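PDB 2I2X: methanol--corrinoid protein co-methyltransferase from Methanosarcina barkeri, which transfers the methyl group of methanol to the cob(I)amide carried by its partner MtaC, the first step of methanol-dependent methanogenesis, as the zinc-containing subunit of the complex. Local coordinates for residues S8-N13 / V21-V26; N273-A278 / Y376-S381; M17-S22 / A338-A343; R392-A397 / L432-D437. One frame throughout, in Å; residues are numbered along the deposited sequence.

Interaction 1: residues S8-N13 / V21-V26; sequences SMAYAN and VSKYPV
In the N-terminal extension that precedes the barrel strands, Ala10 and Tyr11 meet Val21-Lys23, where the chain bends sharply after the short strand 21-22. The contact illustrates how an irregular segment can be fastened with little direct polar bonding. Tyr11 does most of the reaching: with CG anti to its carbonyl carbon (chi1 -72°), the ring runs across to the bend and sets its hydroxyl beside the backbone there. Tyr11 OH lies 3.5 Å from Ser22 CA, close to the amide of Lys23 as well, and 3.7 Å from Val21 O, too far for a direct bond. A water closes that gap, lying 2.8 Å from Tyr11 OH and donating to Val21 O over 2.7 Å. The phenol is thus joined to the strand through solvent, and its hydroxyl alone makes the touch. A second point of touch is made by Lys23, whose extended chain passes the backbone of Ala10: Lys23 CD is 3.7 Å from Ala10 O and 4.3 Å from Ala10 CB. The ammonium turns instead to its own neighbour, Lys23 NZ donating to Tyr24 OH at 3.3 Å, while Lys23 CG lies above one face of the Tyr24 ring, displaced toward its rim. This outer part is exposed. On the inner side, helix 273-280 lies against the contact: Lys277 packs against Tyr11 and Ser22, Ala10 pairs through its backbone with Ile279, and Ser22 pairs with Gly35 ahead of strand 40-43.

Interaction 2: residues N273-A278 / Y376-S381; sequences NIIVKA and YRVGQS
The helical segments 273-278 and 376-381 cross at -63°, their axes coming within 8.2 Å, a close helix-helix packing with Gly379 and Ala278 at the points of closest backbone approach. Helix 273-280 leads into strand 285-287 of the TIM barrel, whereas helix 372-383 belongs to the helical C-terminal region, and the crossing ties one to the other. Ile275 faces Gly379 with 5.5 Å between their CA atoms, and Ala278 faces Tyr376 at much the same spacing. At Gly379 the gamma-methyl of Ile275 rests on bare backbone, Ile275 CG2 standing 3.8 Å from Gly379 N. The other branch of the isoleucine reaches along the groove, where its end meets a valine methyl, Ile275 CD1 to Val378 CG1 being 4.0 Å; the two side chains pass at a slant. One turn further along helix 273-280, Ala278 CB points across and touches Tyr376 CD2 at 3.9 Å. Tyr376 starts out away from the partner helix, yet with CG anti to the backbone N (chi1 -177°) the ring comes back alongside the alanine methyl. Its hydroxyl continues past the crossing to the backbone of Tyr11. All of the touching residues are buried, and between the segments the contact is wholly apolar. Ile275 is also covered by Ala251 of helix 240-259, and Val378 by Ile403 of helix 389-409. Beyond Gly379, Ser381 OG turns back on its own helix and donates to Val378 O at 2.8 Å, meeting a lone pair in the carbonyl plane.

Interaction 3: residues M17-S22 / A338-A343; sequences MTFGVS and ALMNTA
Phe19 and Met340 make the dense part of this contact, in which an aromatic ring from the N-terminal arm lies against helix 325-345. The arrangement is a Met-aromatic contact in which CB and CG, and not the sulfur alone, cover the ring, while the terminal methyl leads away. Met340 CG stands 3.8 Å from the ring centroid and only 7° off its normal, a CH-pi contact over the centre. The sulfur follows over the same face, SD lying 4.1 Å from that centroid and 20° off the normal, and Met340 CB completes the cover at 3.7 Å from Phe19 CE2. The backbone also takes part, Phe19 CE2 lying 3.4 Å from Met340 O. The ring edge is used as well: Ala343 CB, one turn along the helix, lies in the ring plane 3.9 Å from Phe19 CZ. Phe19 carries its CG between the backbone N and the carbonyl carbon (chi1 52°), which swings the ring out toward the helix. Replacing it with an alanine would probably strip Met340 of its aromatic partner and open a gap between the arm and the helix. The contact is buried, and its loose side is where the segments part beyond Gly20. Asn341 does not touch residues 17-22; its OD1 accepts from Thr39 N instead. On the helix itself, Ala338 O is gripped by Thr342 N and Thr342 OG1 from opposite faces of its carbonyl plane. Leu352 and Met356 of helix 349-361 also pack on Phe19, while the side of helix 325-345 bearing Ala338, Leu339 and Thr342 lies against the second MtaB subunit.

Interaction 4: residues R392-A397 / L432-D437; sequences RAKNAA and LPDDMD
Lys394 and Asp434 meet with their side chains at about a right angle, the lysine coming from helix 389-409 and the aspartate from the loop that leads into helix 436-450. The lysine first runs outward, then bends at its last two torsions (chi3 78°, chi4 59°), and this double bend brings the ammonium round to the carboxylate. Lys394 NZ donates to Asp434 OD1 at 2.7 Å, nearly in line with the CG-OD1 bond, which makes a salt bridge through one carboxylate oxygen. The aliphatic part of the lysine serves a different partner: it slides past Leu432 in the opposite direction, with Lys394 CD 4.0 Å from Leu432 CB. Further out, Lys394 CE comes 3.6 Å from Pro433 O, a carbonyl already bonded to Tyr390. A water extends the polar end, accepting from Lys394 NZ at 2.8 Å and donating to Leu432 O at 3.1 Å, so that the ammonium is linked both to the carboxylate and, through solvent, to the loop backbone. A leucine in place of Lys394 is likely to leave Asp434 without its cationic mate and to break the water link to Leu432. Leu185 of helix 181-210 packs on both Lys394 and Leu432. The next residue, Asp435, is the N-cap of helix 436-450 and bonds to the backbone of Lys438. The chemistry is therefore that of an amphipathic lysine: its methylenes are spent on apolar cover, while its charge, brought out from a buried position, is probably offset largely by the exposed carboxylate that pins the loop to the helix.

How the interactions relate
The four contacts form a chain of neighbours along the barrel and its C-terminal helices. Interactions 1 and 3 share Val21 and Ser22, and their centres lie 14 Å apart. Lys277, from interaction 2, approaches both, with Lys277 NZ 3.2 Å from Thr18 O and 3.1 Å from Val21 O. Interactions 1 and 2, about 11 Å apart between centres, also join where Tyr376 OH lies 2.6 Å from Tyr11 O. The path continues to interaction 4 through Ser381 O and Asn395 ND2, 3.2 Å apart, whereas interactions 3 and 4 stand about 35 Å apart between centres. All lie away from the zinc, potassium and corrinoid sites.

Interaction 1: residues S8-N13 / V21-V26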
loop_
_atom_site.group_PDB
_atom_site.type_symbol
_atom_site.label_atom_id
_atom_site.label_comp_id
_atom_site.label_asym_id
_atom_site.label_seq_id
_atom_site.Cartn_x
_atom_site.Cartn_y
_atom_site.Cartn_z
ATOM N N SER A 8 -5.766 -28.298 -28.503
ATOM C CA SER A 8 -4.853 -27.444 -29.263
ATOM C C SER A 8 -4.684 -26.116 -28.545
ATOM O O SER A 8 -5.429 -25.847 -27.604
ATOM C CB SER A 8 -5.313 -27.271 -30.716
ATOM O OG SER A 8 -6.657 -26.874 -30.743
ATOM N N MET A 9 -3.677 -25.339 -28.957
ATOM C CA MET A 9 -3.346 -24.032 -28.383
ATOM C C MET A 9 -4.000 -22.902 -29.192
ATOM O O MET A 9 -3.919 -22.886 -30.409
ATOM C CB MET A 9 -1.824 -23.801 -28.435
ATOM C CG MET A 9 -0.903 -24.870 -27.856
ATOM S SD MET A 9 -1.054 -24.932 -26.095
ATOM C CE MET A 9 -0.357 -23.356 -25.562
ATOM N N ALA A 10 -4.618 -21.944 -28.513
ATOM C CA ALA A 10 -5.170 -20.735 -29.131
ATOM C C ALA A 10 -4.133 -19.901 -29.856
ATOM O O ALA A 10 -4.435 -19.264 -30.855
ATOM C CB ALA A 10 -5.837 -19.883 -28.079
ATOM N N TYR A 11 -2.918 -19.892 -29.347
ATOM C CA TYR A 11 -1.852 -19.118 -29.918
ATOM C C TYR A 11 -0.880 -20.054 -30.625
ATOM O O TYR A 11 -0.585 -21.128 -30.118
ATOM C CB TYR A 11 -1.088 -18.385 -28.792
ATOM C CG TYR A 11 -1.826 -17.248 -28.151
ATOM C CD1 TYR A 11 -1.777 -15.954 -28.693
ATOM C CD2 TYR A 11 -2.556 -17.444 -26.988
ATOM C CE1 TYR A 11 -2.477 -14.886 -28.084
ATOM C CE2 TYR A 11 -3.263 -16.387 -26.375
ATOM C CZ TYR A 11 -3.204 -15.120 -26.919
ATOM O OH TYR A 11 -3.908 -14.109 -26.302
ATOM N N ALA A 12 -0.329 -19.624 -31.758
ATOM C CA ALA A 12 0.607 -20.464 -32.519
ATOM C C ALA A 12 1.956 -20.632 -31.844
ATOM O O ALA A 12 2.610 -21.642 -32.051
ATOM C CB ALA A 12 0.796 -19.911 -33.932
ATOM N N ASN A 13 2.381 -19.632 -31.060
ATOM C CA ASN A 13 3.642 -19.678 -30.300
ATOM C C ASN A 13 3.603 -18.621 -29.186
ATOM O O ASN A 13 2.739 -17.730 -29.216
ATOM C CB ASN A 13 4.840 -19.450 -31.240
ATOM C CG ASN A 13 4.787 -18.080 -31.943
ATOM O OD1 ASN A 13 4.829 -17.037 -31.288
ATOM N ND2 ASN A 13 4.710 -18.084 -33.268
ATOM N N VAL A 21 -4.252 -7.787 -24.375
ATOM C CA VAL A 21 -4.977 -8.414 -25.463
ATOM C C VAL A 21 -5.120 -9.918 -25.338
ATOM O O VAL A 21 -4.199 -10.655 -24.988
ATOM C CB VAL A 21 -4.566 -7.894 -26.938
ATOM C CG1 VAL A 21 -3.429 -6.911 -26.919
ATOM C CG2 VAL A 21 -4.361 -9.026 -27.932
ATOM N N SER A 22 -6.324 -10.362 -25.604
ATOM C CA SER A 22 -6.502 -11.778 -25.767
ATOM C C SER A 22 -7.267 -12.050 -27.043
ATOM O O SER A 22 -7.968 -11.168 -27.566
ATOM C CB SER A 22 -7.129 -12.398 -24.529
ATOM O OG SER A 22 -8.166 -11.579 -24.051
ATOM N N LYS A 23 -7.078 -13.262 -27.558
ATOM C CA LYS A 23 -7.725 -13.687 -28.789
ATOM C C LYS A 23 -9.249 -13.576 -28.705
ATOM O O LYS A 23 -9.888 -13.199 -29.671
ATOM C CB LYS A 23 -7.303 -15.108 -29.137
ATOM C CG LYS A 23 -7.815 -15.574 -30.500
ATOM C CD LYS A 23 -7.371 -17.004 -30.845
ATOM C CE LYS A 23 -7.497 -17.239 -32.342
ATOM N NZ LYS A 23 -7.689 -18.657 -32.642
ATOM N N TYR A 24 -9.813 -13.905 -27.547
ATOM C CA TYR A 24 -11.265 -13.893 -27.364
ATOM C C TYR A 24 -11.724 -12.888 -26.310
ATOM O O TYR A 24 -11.993 -13.272 -25.171
ATOM C CB TYR A 24 -11.759 -15.286 -26.977
ATOM C CG TYR A 24 -11.369 -16.330 -27.985
ATOM C CD1 TYR A 24 -12.029 -16.403 -29.220
ATOM C CD2 TYR A 24 -10.352 -17.258 -27.707
ATOM C CE1 TYR A 24 -11.680 -17.359 -30.154
ATOM C CE2 TYR A 24 -9.995 -18.226 -28.635
ATOM C CZ TYR A 24 -10.665 -18.265 -29.855
ATOM O OH TYR A 24 -10.333 -19.177 -30.803
ATOM N N PRO A 25 -11.830 -11.599 -26.686
ATOM C CA PRO A 25 -12.142 -10.610 -25.654
ATOM C C PRO A 25 -13.489 -10.838 -24.948
ATOM O O PRO A 25 -14.317 -11.588 -25.446
ATOM C CB PRO A 25 -12.070 -9.281 -26.428
ATOM C CG PRO A 25 -11.143 -9.610 -27.671
ATOM C CD PRO A 25 -11.615 -10.978 -28.014
ATOM N N VAL A 26 -13.678 -10.228 -23.771
ATOM C CA VAL A 26 -14.929 -10.323 -23.012
ATOM C C VAL A 26 -15.541 -8.919 -22.840
ATOM O O VAL A 26 -14.897 -7.999 -22.348
ATOM C CB VAL A 26 -14.699 -10.981 -21.613
ATOM C CG1 VAL A 26 -15.974 -10.972 -20.758
ATOM C CG2 VAL A 26 -14.166 -12.375 -21.747
HETATM O O HOH W 1 -2.149 -11.918 -26.154
#

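Interaction 2: residues N273-A278 / Y376-S381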
loop_
_atom_site.group_PDB
_atom_site.type_symbol
_atom_site.label_atom_id
_atom_site.label_comp_id
_atom_site.label_asym_id
_atom_site.label_seq_id
_atom_site.Cartn_x
_atom_site.Cartn_y
_atom_site.Cartn_z
ATOM N N ASN A 273 -2.814 -18.826 -14.429
ATOM C CA ASN A 273 -3.582 -18.239 -15.543
ATOM C C ASN A 273 -2.734 -17.974 -16.782
ATOM O O ASN A 273 -3.259 -17.951 -17.917
ATOM C CB ASN A 273 -4.307 -16.957 -15.135
ATOM C CG ASN A 273 -5.479 -17.208 -14.202
ATOM O OD1 ASN A 273 -5.933 -18.349 -14.027
ATOM N ND2 ASN A 273 -5.957 -16.138 -13.559
ATOM N N ILE A 274 -1.431 -17.779 -16.589
ATOM C CA ILE A 274 -0.586 -17.559 -17.764
ATOM C C ILE A 274 -0.606 -18.827 -18.674
ATOM O O ILE A 274 -0.756 -18.743 -19.912
ATOM C CB ILE A 274 0.847 -17.078 -17.396
ATOM C CG1 ILE A 274 1.714 -16.899 -18.644
ATOM C CG2 ILE A 274 1.532 -18.058 -16.405
ATOM C CD1 ILE A 274 1.289 -15.829 -19.579
ATOM N N ILE A 275 -0.462 -19.997 -18.057
ATOM C CA ILE A 275 -0.612 -21.238 -18.809
ATOM C C ILE A 275 -2.008 -21.310 -19.433
ATOM O O ILE A 275 -2.130 -21.644 -20.583
ATOM C CB ILE A 275 -0.330 -22.455 -17.930
ATOM C CG1 ILE A 275 1.103 -22.400 -17.416
ATOM C CG2 ILE A 275 -0.518 -23.725 -18.716
ATOM C CD1 ILE A 275 1.325 -23.174 -16.153
ATOM N N VAL A 276 -3.042 -20.951 -18.683
ATOM C CA VAL A 276 -4.427 -21.072 -19.139
ATOM C C VAL A 276 -4.736 -20.183 -20.340
ATOM O O VAL A 276 -5.453 -20.596 -21.272
ATOM C CB VAL A 276 -5.429 -20.814 -17.963
ATOM C CG1 VAL A 276 -6.860 -20.768 -18.454
ATOM C CG2 VAL A 276 -5.290 -21.893 -16.881
ATOM N N LYS A 277 -4.163 -18.972 -20.317
ATOM C CA LYS A 277 -4.283 -18.010 -21.400
ATOM C C LYS A 277 -3.662 -18.559 -22.653
ATOM O O LYS A 277 -4.276 -18.475 -23.718
ATOM C CB LYS A 277 -3.636 -16.665 -21.048
ATOM C CG LYS A 277 -3.833 -15.621 -22.146
ATOM C CD LYS A 277 -3.530 -14.225 -21.687
ATOM C CE LYS A 277 -3.811 -13.163 -22.771
ATOM N NZ LYS A 277 -3.530 -11.819 -22.208
ATOM N N ALA A 278 -2.447 -19.093 -22.544
ATOM C CA ALA A 278 -1.782 -19.733 -23.692
ATOM C C ALA A 278 -2.639 -20.833 -24.349
ATOM O O ALA A 278 -2.678 -20.943 -25.571
ATOM C CB ALA A 278 -0.416 -20.300 -23.291
ATOM N N TYR A 376 3.885 -21.387 -21.943
ATOM C CA TYR A 376 3.353 -21.849 -23.222
ATOM C C TYR A 376 3.734 -23.322 -23.422
ATOM O O TYR A 376 2.911 -24.144 -23.827
ATOM C CB TYR A 376 3.899 -20.989 -24.378
ATOM C CG TYR A 376 3.335 -21.353 -25.727
ATOM C CD1 TYR A 376 3.959 -22.319 -26.549
ATOM C CD2 TYR A 376 2.158 -20.751 -26.182
ATOM C CE1 TYR A 376 3.394 -22.680 -27.806
ATOM C CE2 TYR A 376 1.595 -21.074 -27.420
ATOM C CZ TYR A 376 2.194 -22.037 -28.230
ATOM O OH TYR A 376 1.586 -22.322 -29.440
ATOM N N ARG A 377 4.987 -23.637 -23.131
ATOM C CA ARG A 377 5.505 -24.992 -23.266
ATOM C C ARG A 377 4.708 -25.957 -22.359
ATOM O O ARG A 377 4.305 -27.042 -22.805
ATOM C CB ARG A 377 7.004 -25.006 -22.958
ATOM C CG ARG A 377 7.675 -26.346 -22.996
ATOM C CD ARG A 377 9.170 -26.248 -22.682
ATOM N NE ARG A 377 9.769 -27.548 -22.352
ATOM C CZ ARG A 377 11.074 -27.753 -22.112
ATOM N NH1 ARG A 377 11.945 -26.748 -22.152
ATOM N NH2 ARG A 377 11.513 -28.972 -21.808
ATOM N N VAL A 378 4.445 -25.544 -21.118
ATOM C CA VAL A 378 3.638 -26.345 -20.215
ATOM C C VAL A 378 2.247 -26.469 -20.782
ATOM O O VAL A 378 1.680 -27.537 -20.768
ATOM C CB VAL A 378 3.594 -25.775 -18.794
ATOM C CG1 VAL A 378 2.530 -26.496 -17.944
ATOM C CG2 VAL A 378 4.975 -25.871 -18.142
ATOM N N GLY A 379 1.730 -25.375 -21.334
ATOM C CA GLY A 379 0.527 -25.404 -22.173
ATOM C C GLY A 379 0.504 -26.533 -23.215
ATOM O O GLY A 379 -0.511 -27.247 -23.323
ATOM N N GLN A 380 1.599 -26.691 -23.975
ATOM C CA GLN A 380 1.672 -27.692 -25.059
ATOM C C GLN A 380 1.625 -29.130 -24.508
ATOM O O GLN A 380 1.088 -30.049 -25.154
ATOM C CB GLN A 380 2.941 -27.534 -25.913
ATOM C CG GLN A 380 2.933 -26.370 -26.876
ATOM C CD GLN A 380 4.319 -26.063 -27.452
ATOM O OE1 GLN A 380 5.315 -25.972 -26.721
ATOM N NE2 GLN A 380 4.383 -25.879 -28.765
ATOM N N SER A 381 2.176 -29.304 -23.311
ATOM C CA SER A 381 2.296 -30.619 -22.734
ATOM C C SER A 381 0.928 -31.051 -22.226
ATOM O O SER A 381 0.628 -32.254 -22.151
ATOM C CB SER A 381 3.343 -30.633 -21.615
ATOM O OG SER A 381 2.818 -30.094 -20.422
#

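Interaction 3: residues M17-S22 / A338-A343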
loop_
_atom_site.group_PDB
_atom_site.type_symbol
_atom_site.label_atom_id
_atom_site.label_comp_id
_atom_site.label_asym_id
_atom_site.label_seq_id
_atom_site.Cartn_x
_atom_site.Cartn_y
_atom_site.Cartn_z
ATOM N N MET A 17 1.692 -13.889 -27.553
ATOM C CA MET A 17 1.076 -13.452 -26.309
ATOM C C MET A 17 1.590 -12.069 -25.839
ATOM O O MET A 17 2.790 -11.735 -25.941
ATOM C CB MET A 17 1.287 -14.497 -25.229
ATOM C CG MET A 17 0.653 -15.870 -25.564
ATOM S SD MET A 17 1.015 -17.091 -24.291
ATOM C CE MET A 17 -0.250 -16.605 -23.149
ATOM N N THR A 18 0.658 -11.276 -25.334
ATOM C CA THR A 18 0.979 -9.981 -24.825
ATOM C C THR A 18 -0.043 -9.601 -23.755
ATOM O O THR A 18 -1.054 -10.312 -23.557
ATOM C CB THR A 18 1.083 -8.923 -25.967
ATOM O OG1 THR A 18 1.908 -7.846 -25.531
ATOM C CG2 THR A 18 -0.284 -8.364 -26.379
ATOM N N PHE A 19 0.219 -8.484 -23.064
ATOM C CA PHE A 19 -0.719 -8.005 -22.060
ATOM C C PHE A 19 -1.846 -7.131 -22.664
ATOM O O PHE A 19 -1.664 -6.535 -23.734
ATOM C CB PHE A 19 0.022 -7.325 -20.920
ATOM C CG PHE A 19 1.012 -6.242 -21.358
ATOM C CD1 PHE A 19 2.361 -6.368 -21.063
ATOM C CD2 PHE A 19 0.572 -5.084 -21.988
ATOM C CE1 PHE A 19 3.282 -5.353 -21.423
ATOM C CE2 PHE A 19 1.461 -4.091 -22.354
ATOM C CZ PHE A 19 2.835 -4.210 -22.071
ATOM N N GLY A 20 -3.009 -7.106 -22.017
ATOM C CA GLY A 20 -4.148 -6.307 -22.472
ATOM C C GLY A 20 -4.828 -6.766 -23.753
ATOM O O GLY A 20 -5.852 -6.187 -24.208
ATOM N N VAL A 21 -4.252 -7.787 -24.375
ATOM C CA VAL A 21 -4.977 -8.414 -25.463
ATOM C C VAL A 21 -5.120 -9.918 -25.338
ATOM O O VAL A 21 -4.199 -10.655 -24.988
ATOM C CB VAL A 21 -4.566 -7.894 -26.938
ATOM C CG1 VAL A 21 -3.429 -6.911 -26.919
ATOM C CG2 VAL A 21 -4.361 -9.026 -27.932
ATOM N N SER A 22 -6.324 -10.362 -25.604
ATOM C CA SER A 22 -6.502 -11.778 -25.767
ATOM C C SER A 22 -7.267 -12.050 -27.043
ATOM O O SER A 22 -7.968 -11.168 -27.566
ATOM C CB SER A 22 -7.129 -12.398 -24.529
ATOM O OG SER A 22 -8.166 -11.579 -24.051
ATOM N N ALA A 338 -1.596 2.050 -16.755
ATOM C CA ALA A 338 -1.367 3.140 -17.694
ATOM C C ALA A 338 -0.034 2.970 -18.472
ATOM O O ALA A 338 0.046 3.264 -19.675
ATOM C CB ALA A 338 -1.473 4.522 -17.002
ATOM N N LEU A 339 0.971 2.431 -17.799
ATOM C CA LEU A 339 2.277 2.137 -18.388
ATOM C C LEU A 339 2.108 1.092 -19.463
ATOM O O LEU A 339 2.592 1.227 -20.612
ATOM C CB LEU A 339 3.251 1.626 -17.302
ATOM C CG LEU A 339 4.680 1.364 -17.785
ATOM C CD1 LEU A 339 5.353 2.686 -18.238
ATOM C CD2 LEU A 339 5.530 0.595 -16.731
ATOM N N MET A 340 1.388 0.040 -19.103
ATOM C CA MET A 340 1.169 -1.039 -20.041
ATOM C C MET A 340 0.399 -0.478 -21.225
ATOM O O MET A 340 0.788 -0.727 -22.357
ATOM C CB MET A 340 0.466 -2.226 -19.375
ATOM C CG MET A 340 1.429 -3.140 -18.577
ATOM S SD MET A 340 0.580 -4.566 -17.844
ATOM C CE MET A 340 -0.333 -3.817 -16.480
ATOM N N ASN A 341 -0.649 0.319 -20.986
ATOM C CA ASN A 341 -1.487 0.754 -22.096
ATOM C C ASN A 341 -0.763 1.676 -23.040
ATOM O O ASN A 341 -1.060 1.666 -24.224
ATOM C CB ASN A 341 -2.814 1.351 -21.631
ATOM C CG ASN A 341 -3.674 0.353 -20.856
ATOM O OD1 ASN A 341 -3.465 -0.890 -20.928
ATOM N ND2 ASN A 341 -4.675 0.881 -20.126
ATOM N N THR A 342 0.197 2.457 -22.520
ATOM C CA THR A 342 1.059 3.334 -23.336
ATOM C C THR A 342 1.982 2.511 -24.259
ATOM O O THR A 342 2.287 2.920 -25.390
ATOM C CB THR A 342 1.941 4.249 -22.406
ATOM O OG1 THR A 342 1.104 5.055 -21.583
ATOM C CG2 THR A 342 2.866 5.170 -23.199
ATOM N N ALA A 343 2.474 1.387 -23.733
ATOM C CA ALA A 343 3.264 0.416 -24.487
ATOM C C ALA A 343 2.449 -0.104 -25.662
ATOM O O ALA A 343 2.931 -0.156 -26.809
ATOM C CB ALA A 343 3.702 -0.733 -23.584
#

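Interaction 4: residues R392-A397 / L432-D437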
loop_
_atom_site.group_PDB
_atom_site.type_symbol
_atom_site.label_atom_id
_atom_site.label_comp_id
_atom_site.label_asym_id
_atom_site.label_seq_id
_atom_site.Cartn_x
_atom_site.Cartn_y
_atom_site.Cartn_z
ATOM N N ARG A 392 -2.934 -35.448 -18.700
ATOM C CA ARG A 392 -2.547 -34.061 -19.033
ATOM C C ARG A 392 -1.871 -33.359 -17.857
ATOM O O ARG A 392 -0.892 -32.637 -18.035
ATOM C CB ARG A 392 -3.715 -33.234 -19.605
ATOM C CG ARG A 392 -4.755 -32.749 -18.623
ATOM C CD ARG A 392 -6.035 -32.309 -19.390
ATOM N NE ARG A 392 -6.940 -31.551 -18.532
ATOM C CZ ARG A 392 -7.933 -30.772 -18.959
ATOM N NH1 ARG A 392 -8.214 -30.650 -20.250
ATOM N NH2 ARG A 392 -8.649 -30.102 -18.079
ATOM N N ALA A 393 -2.382 -33.604 -16.657
ATOM C CA ALA A 393 -1.810 -33.063 -15.439
ATOM C C ALA A 393 -0.426 -33.641 -15.152
ATOM O O ALA A 393 0.520 -32.904 -14.759
ATOM C CB ALA A 393 -2.752 -33.281 -14.259
ATOM N N LYS A 394 -0.287 -34.952 -15.331
ATOM C CA LYS A 394 1.029 -35.566 -15.154
ATOM C C LYS A 394 2.026 -34.979 -16.164
ATOM O O LYS A 394 3.171 -34.708 -15.790
ATOM C CB LYS A 394 0.944 -37.079 -15.257
ATOM C CG LYS A 394 2.240 -37.833 -14.981
ATOM C CD LYS A 394 1.945 -39.292 -14.557
ATOM C CE LYS A 394 1.580 -40.240 -15.757
ATOM N NZ LYS A 394 2.656 -40.334 -16.817
ATOM N N ASN A 395 1.596 -34.765 -17.417
ATOM C CA ASN A 395 2.479 -34.212 -18.443
ATOM C C ASN A 395 3.021 -32.841 -17.976
ATOM O O ASN A 395 4.215 -32.557 -18.094
ATOM C CB ASN A 395 1.754 -34.057 -19.793
ATOM C CG ASN A 395 1.386 -35.423 -20.460
ATOM O OD1 ASN A 395 1.848 -36.491 -20.048
ATOM N ND2 ASN A 395 0.556 -35.359 -21.494
ATOM N N ALA A 396 2.144 -32.029 -17.399
ATOM C CA ALA A 396 2.482 -30.679 -17.013
ATOM C C ALA A 396 3.518 -30.732 -15.909
ATOM O O ALA A 396 4.529 -30.023 -15.957
ATOM C CB ALA A 396 1.223 -29.901 -16.571
ATOM N N ALA A 397 3.279 -31.583 -14.928
ATOM C CA ALA A 397 4.188 -31.775 -13.814
ATOM C C ALA A 397 5.578 -32.207 -14.278
ATOM O O ALA A 397 6.587 -31.715 -13.765
ATOM C CB ALA A 397 3.592 -32.821 -12.850
ATOM N N LEU A 432 4.912 -43.327 -12.039
ATOM C CA LEU A 432 3.468 -43.510 -12.078
ATOM C C LEU A 432 3.031 -44.175 -13.377
ATOM O O LEU A 432 3.726 -44.076 -14.380
ATOM C CB LEU A 432 2.740 -42.178 -11.885
ATOM C CG LEU A 432 2.921 -41.537 -10.503
ATOM C CD1 LEU A 432 2.451 -40.037 -10.477
ATOM C CD2 LEU A 432 2.290 -42.385 -9.374
ATOM N N PRO A 433 1.880 -44.860 -13.365
ATOM C CA PRO A 433 1.377 -45.487 -14.601
ATOM C C PRO A 433 0.725 -44.479 -15.542
ATOM O O PRO A 433 0.155 -43.475 -15.077
ATOM C CB PRO A 433 0.303 -46.429 -14.082
ATOM C CG PRO A 433 -0.232 -45.718 -12.854
ATOM C CD PRO A 433 0.980 -45.089 -12.219
ATOM N N ASP A 434 0.754 -44.742 -16.846
ATOM C CA ASP A 434 0.058 -43.835 -17.767
ATOM C C ASP A 434 -1.448 -43.937 -17.713
ATOM O O ASP A 434 -2.130 -42.963 -18.015
ATOM C CB ASP A 434 0.543 -43.975 -19.212
ATOM C CG ASP A 434 1.607 -42.939 -19.576
ATOM O OD1 ASP A 434 2.122 -42.244 -18.670
ATOM O OD2 ASP A 434 1.924 -42.816 -20.780
ATOM N N ASP A 435 -1.955 -45.097 -17.303
ATOM C CA ASP A 435 -3.397 -45.372 -17.234
ATOM C C ASP A 435 -4.083 -44.695 -16.049
ATOM O O ASP A 435 -3.778 -44.995 -14.876
ATOM C CB ASP A 435 -3.627 -46.884 -17.166
ATOM C CG ASP A 435 -5.075 -47.245 -16.925
ATOM O OD1 ASP A 435 -5.860 -47.209 -17.906
ATOM O OD2 ASP A 435 -5.436 -47.556 -15.754
ATOM N N MET A 436 -5.051 -43.832 -16.356
ATOM C CA MET A 436 -5.773 -43.079 -15.334
ATOM C C MET A 436 -6.469 -43.946 -14.282
ATOM O O MET A 436 -6.251 -43.733 -13.090
ATOM C CB MET A 436 -6.777 -42.102 -15.972
ATOM C CG MET A 436 -7.535 -41.234 -14.968
ATOM S SD MET A 436 -8.600 -39.975 -15.718
ATOM C CE MET A 436 -9.836 -39.638 -14.474
ATOM N N ASP A 437 -7.331 -44.882 -14.699
ATOM C CA ASP A 437 -8.077 -45.759 -13.738
ATOM C C ASP A 437 -7.183 -46.407 -12.689
ATOM O O ASP A 437 -7.482 -46.353 -11.512
ATOM C CB ASP A 437 -8.901 -46.832 -14.464
ATOM C CG ASP A 437 -9.910 -46.235 -15.430
ATOM O OD1 ASP A 437 -10.373 -45.097 -15.182
ATOM O OD2 ASP A 437 -10.225 -46.889 -16.452
HETATM O O HOH W 2 4.838 -41.398 -15.371
#